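Local structure of MSM0271 protein (Mycobacterium smegmatis, 5SUH) at residues A111-D114 with E115-A119; R223-I226 with T227-S231. The protein probably forms part of the protein shell of the mycobacterial RMM microcompartment, as a trimeric, double-ringed building block with two circularly permuted BMC domains per chain. All blocks are in the same frame, centred on the assembly; numbering follows the deposited sequence.

Both contacts are local, interaction 1 at the capped start of one helix, interaction 2 along the middle and later part of another, and each helix belongs to a different BMC domain of the chain. Interaction 1 (111-114 with 115-119) is the start of helix 113-127, which packs on strands 66-73 and 104-110 of the first antiparallel sheet. Interaction 2 (223-226 with 227-231) lies inside helix 216-232, against strands 138-145 and 170-177 of the second. Their centres are 25 Å apart and their nearest atoms about 15 Å, so they do not touch. Interaction 1 is a surface contact about 18 Å from the centre of the chain; interaction 2 is partly buried, about 14 Å from it.

Interaction 1: residues A111-D114 with E115-A119; sequences ASLD and EVRRA
Ser112 caps the helix that starts here: its OG accepts the backbone N of Glu115 at 3.2 Å, an N-cap bond. The hydroxyl is carried there by a first torsion of 166°, which sets OG anti to the serine's own N and swings it forward toward the first turn. The carbonyl O of Ser112 adds two weaker bonds, to Glu115 N and Val116 N. Close packing gathers at this cap, where the extended Glu115 side chain runs back past the serine and brings CG to 3.4 Å from Ser112 OG. The far end of that chain is held from outside, since Glu115 OE1 is hydrogen-bonded to Ser110 OG, and the same Ser110 OG is also bonded to Ser112 N. Val116, buried, turns inward onto Leu68 and Ser110. Here the chain leaves strand 104-110 and enters helix 113-127, which packs on the antiparallel sheet of the first BMC domain. The i to i+4 ladder, begun by the weak bond from Val116 N, firms up with Arg117 N 3.1 Å from Leu113 O.

The outer side is looser and charged. Asp114 OD2 makes a salt bridge with Arg118 NE at 3.0 Å, one turn on; the nitrogen comes from above the carboxylate plane, 44° out of it, and the two flat groups are turned 30° against each other. The Arg118 chain bends at its third torsion, and its NE edge is what meets the acid. Arg117 also leans back over this turn, but its guanidinium mainly brushes Leu113, with NH2 3.7 Å from CD2, while Asp114 OD1 stays 4.4 Å from Arg117 NH1, beyond salt-bridge range.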
loop_
_atom_site.group_PDB
_atom_site.type_symbol
_atom_site.label_atom_id
_atom_site.label_comp_id
_atom_site.label_asym_id
_atom_site.label_seq_id
_atom_site.Cartn_x
_atom_site.Cartn_y
_atom_site.Cartn_z
ATOM N N ALA A 111 -4.682 20.084 -25.738
ATOM C CA ALA A 111 -5.695 20.049 -26.772
ATOM C C ALA A 111 -5.052 20.495 -28.108
ATOM O O ALA A 111 -5.470 20.088 -29.181
ATOM C CB ALA A 111 -6.878 20.929 -26.395
ATOM N N SER A 112 -4.007 21.311 -28.034
ATOM C CA SER A 112 -3.349 21.812 -29.249
ATOM C C SER A 112 -2.151 20.967 -29.671
ATOM O O SER A 112 -1.194 20.815 -28.916
ATOM C CB SER A 112 -2.912 23.271 -29.050
ATOM O OG SER A 112 -1.998 23.668 -30.062
ATOM N N LEU A 113 -2.211 20.412 -30.875
ATOM C CA LEU A 113 -1.101 19.609 -31.389
ATOM C C LEU A 113 0.162 20.465 -31.572
ATOM O O LEU A 113 1.279 19.997 -31.328
ATOM C CB LEU A 113 -1.499 18.923 -32.711
ATOM C CG LEU A 113 -0.460 18.048 -33.435
ATOM C CD1 LEU A 113 0.154 16.944 -32.512
ATOM C CD2 LEU A 113 -1.055 17.436 -34.724
ATOM N N ASP A 114 -0.017 21.742 -31.907
ATOM C CA ASP A 114 1.128 22.616 -32.125
ATOM C C ASP A 114 1.856 22.862 -30.801
ATOM O O ASP A 114 3.073 22.998 -30.765
ATOM C CB ASP A 114 0.695 23.940 -32.769
ATOM C CG ASP A 114 1.879 24.845 -33.116
ATOM O OD1 ASP A 114 2.613 24.531 -34.089
ATOM O OD2 ASP A 114 2.074 25.871 -32.420
ATOM N N GLU A 115 1.108 22.894 -29.705
ATOM C CA GLU A 115 1.700 23.152 -28.399
ATOM C C GLU A 115 2.638 22.020 -27.950
ATOM O O GLU A 115 3.759 22.286 -27.494
ATOM C CB GLU A 115 0.586 23.390 -27.359
ATOM C CG GLU A 115 -0.075 24.780 -27.466
ATOM C CD GLU A 115 -1.048 25.102 -26.333
ATOM O OE1 GLU A 115 -1.512 24.172 -25.634
ATOM O OE2 GLU A 115 -1.334 26.305 -26.131
ATOM N N VAL A 116 2.205 20.771 -28.154
ATOM C CA VAL A 116 2.970 19.585 -27.771
ATOM C C VAL A 116 4.228 19.501 -28.631
ATOM O O VAL A 116 5.323 19.230 -28.133
ATOM C CB VAL A 116 2.111 18.296 -27.878
ATOM C CG1 VAL A 116 2.961 17.078 -27.863
ATOM C CG2 VAL A 116 1.127 18.233 -26.742
ATOM N N ARG A 117 4.058 19.752 -29.920
ATOM C CA ARG A 117 5.165 19.834 -30.868
ATOM C C ARG A 117 6.244 20.826 -30.432
ATOM O O ARG A 117 7.425 20.481 -30.377
ATOM C CB ARG A 117 4.600 20.227 -32.235
ATOM C CG ARG A 117 5.476 20.033 -33.446
ATOM C CD ARG A 117 4.697 20.477 -34.694
ATOM N NE ARG A 117 4.025 19.335 -35.334
ATOM C CZ ARG A 117 2.749 19.337 -35.738
ATOM N NH1 ARG A 117 2.007 20.432 -35.575
ATOM N NH2 ARG A 117 2.205 18.253 -36.306
ATOM N N ARG A 118 5.837 22.043 -30.093
ATOM C CA ARG A 118 6.802 23.092 -29.742
ATOM C C ARG A 118 7.507 22.773 -28.411
ATOM O O ARG A 118 8.699 23.043 -28.240
ATOM C CB ARG A 118 6.109 24.466 -29.661
ATOM C CG ARG A 118 6.044 25.128 -31.018
ATOM C CD ARG A 118 5.363 26.486 -31.046
ATOM N NE ARG A 118 4.092 26.620 -30.336
ATOM C CZ ARG A 118 3.934 27.305 -29.208
ATOM N NH1 ARG A 118 4.975 27.890 -28.626
ATOM N NH2 ARG A 118 2.733 27.393 -28.655
ATOM N N ALA A 119 6.782 22.157 -27.479
ATOM C CA ALA A 119 7.403 21.782 -26.225
ATOM C C ALA A 119 8.439 20.687 -26.478
ATOM O O ALA A 119 9.502 20.670 -25.828
ATOM C CB ALA A 119 6.368 21.345 -25.218
#

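Interaction 2: residues R223-I226 with T227-S231; sequences RDHI and TTVLS
His225 sets its CG anti to the backbone N (chi1 179°), while Val229 has CG2 anti to its carbonyl carbon, and together these torsions bring the valine methyl over one face of the imidazole. The result is a CH-pi contact across one turn of helix 216-232, a helix of the second BMC domain that lies against strands 138-145 and 170-177. Val229 CG2 sits 3.8 Å from the centroid of the His225 ring, 19° off its normal and offset toward the rim, with CE1 its closest ring atom. The ring's rotation is probably steadied by helix 182-192, because His225 NE2 is hydrogen-bonded to Glu188 OE1; Val229 touches the same glutamate.

On the buried side, Ile226 and Leu230 lie side by side and point the same way, CG2 of the isoleucine meeting CD1 of the leucine at 3.9 Å. Both reach Tyr174 of strand 170-177, and Ile226 also touches Ala185 of the neighbouring helix. The backbone beneath is regular: Val229 N donates to His225 O at 2.9 Å.

Thr227 OG1 is hydrogen-bonded with Tyr174 OH and lies 3.1 Å from Arg223 O, a carbonyl that already accepts Thr227 N; the hydroxyl proton could go to either oxygen. Arg223 packs on strands 138-145 and 170-177, its chain bent at the third torsion, and turns its guanidinium edge to Asp224. The salt bridge there joins Arg223 NH1 to Asp224 OD1 at 3.0 Å, with the oxygen met on its syn side, 31° out of the carboxylate plane.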
loop_
_atom_site.group_PDB
_atom_site.type_symbol
_atom_site.label_atom_id
_atom_site.label_comp_id
_atom_site.label_asym_id
_atom_site.label_seq_id
_atom_site.Cartn_x
_atom_site.Cartn_y
_atom_site.Cartn_z
ATOM N N ARG A 223 -2.783 -6.719 -33.477
ATOM C CA ARG A 223 -1.395 -7.179 -33.487
ATOM C C ARG A 223 -0.673 -6.850 -34.815
ATOM O O ARG A 223 0.477 -6.369 -34.803
ATOM C CB ARG A 223 -1.297 -8.681 -33.245
ATOM C CG ARG A 223 0.166 -9.163 -33.310
ATOM C CD ARG A 223 0.268 -10.607 -33.642
ATOM N NE ARG A 223 -0.316 -10.811 -34.971
ATOM C CZ ARG A 223 -0.671 -11.999 -35.468
ATOM N NH1 ARG A 223 -1.208 -12.064 -36.678
ATOM N NH2 ARG A 223 -0.531 -13.118 -34.747
ATOM N N ASP A 224 -1.336 -7.118 -35.946
ATOM C CA ASP A 224 -0.759 -6.821 -37.281
ATOM C C ASP A 224 -0.422 -5.332 -37.433
ATOM O O ASP A 224 0.628 -4.962 -37.973
ATOM C CB ASP A 224 -1.697 -7.248 -38.418
ATOM C CG ASP A 224 -1.816 -8.770 -38.550
ATOM O OD1 ASP A 224 -0.881 -9.476 -38.086
ATOM O OD2 ASP A 224 -2.837 -9.259 -39.129
ATOM N N HIS A 225 -1.332 -4.475 -36.988
ATOM C CA HIS A 225 -1.096 -3.050 -37.087
ATOM C C HIS A 225 0.061 -2.610 -36.181
ATOM O O HIS A 225 0.939 -1.837 -36.594
ATOM C CB HIS A 225 -2.377 -2.310 -36.744
ATOM C CG HIS A 225 -2.266 -0.823 -36.796
ATOM N ND1 HIS A 225 -1.898 -0.139 -37.940
ATOM C CD2 HIS A 225 -2.552 0.128 -35.873
ATOM C CE1 HIS A 225 -1.925 1.157 -37.702
ATOM N NE2 HIS A 225 -2.319 1.349 -36.447
ATOM N N ILE A 226 0.082 -3.125 -34.953
ATOM C CA ILE A 226 1.147 -2.756 -34.030
ATOM C C ILE A 226 2.535 -3.077 -34.599
ATOM O O ILE A 226 3.460 -2.266 -34.511
ATOM C CB ILE A 226 0.994 -3.461 -32.677
ATOM C CG1 ILE A 226 -0.207 -2.929 -31.915
ATOM C CG2 ILE A 226 2.239 -3.265 -31.805
ATOM C CD1 ILE A 226 -0.456 -3.755 -30.618
ATOM N N THR A 227 2.675 -4.271 -35.169
ATOM C CA THR A 227 3.937 -4.691 -35.750
ATOM C C THR A 227 4.360 -3.739 -36.874
ATOM O O THR A 227 5.548 -3.430 -37.026
ATOM C CB THR A 227 3.854 -6.159 -36.270
ATOM O OG1 THR A 227 3.456 -7.050 -35.200
ATOM C CG2 THR A 227 5.189 -6.637 -36.868
ATOM N N THR A 228 3.400 -3.289 -37.675
ATOM C CA THR A 228 3.720 -2.360 -38.749
ATOM C C THR A 228 4.165 -1.001 -38.176
ATOM O O THR A 228 5.207 -0.456 -38.562
ATOM C CB THR A 228 2.539 -2.195 -39.727
ATOM O OG1 THR A 228 2.367 -3.408 -40.472
ATOM C CG2 THR A 228 2.839 -1.117 -40.718
ATOM N N VAL A 229 3.380 -0.474 -37.248
ATOM C CA VAL A 229 3.691 0.793 -36.598
ATOM C C VAL A 229 5.072 0.839 -35.956
ATOM O O VAL A 229 5.826 1.815 -36.160
ATOM C CB VAL A 229 2.656 1.121 -35.522
ATOM C CG1 VAL A 229 3.110 2.286 -34.654
ATOM C CG2 VAL A 229 1.341 1.395 -36.157
ATOM N N LEU A 230 5.424 -0.212 -35.217
ATOM C CA LEU A 230 6.718 -0.221 -34.534
ATOM C C LEU A 230 7.868 -0.287 -35.566
ATOM O O LEU A 230 8.913 0.347 -35.382
ATOM C CB LEU A 230 6.809 -1.375 -33.531
ATOM C CG LEU A 230 5.860 -1.343 -32.321
ATOM C CD1 LEU A 230 6.069 -2.515 -31.416
ATOM C CD2 LEU A 230 5.962 -0.059 -31.501
ATOM N N SER A 231 7.676 -1.028 -36.657
ATOM C CA SER A 231 8.725 -1.131 -37.683
ATOM C C SER A 231 8.978 0.170 -38.393
ATOM O O SER A 231 10.103 0.452 -38.765
ATOM C CB SER A 231 8.395 -2.184 -38.735
ATOM O OG SER A 231 8.507 -3.469 -38.176
#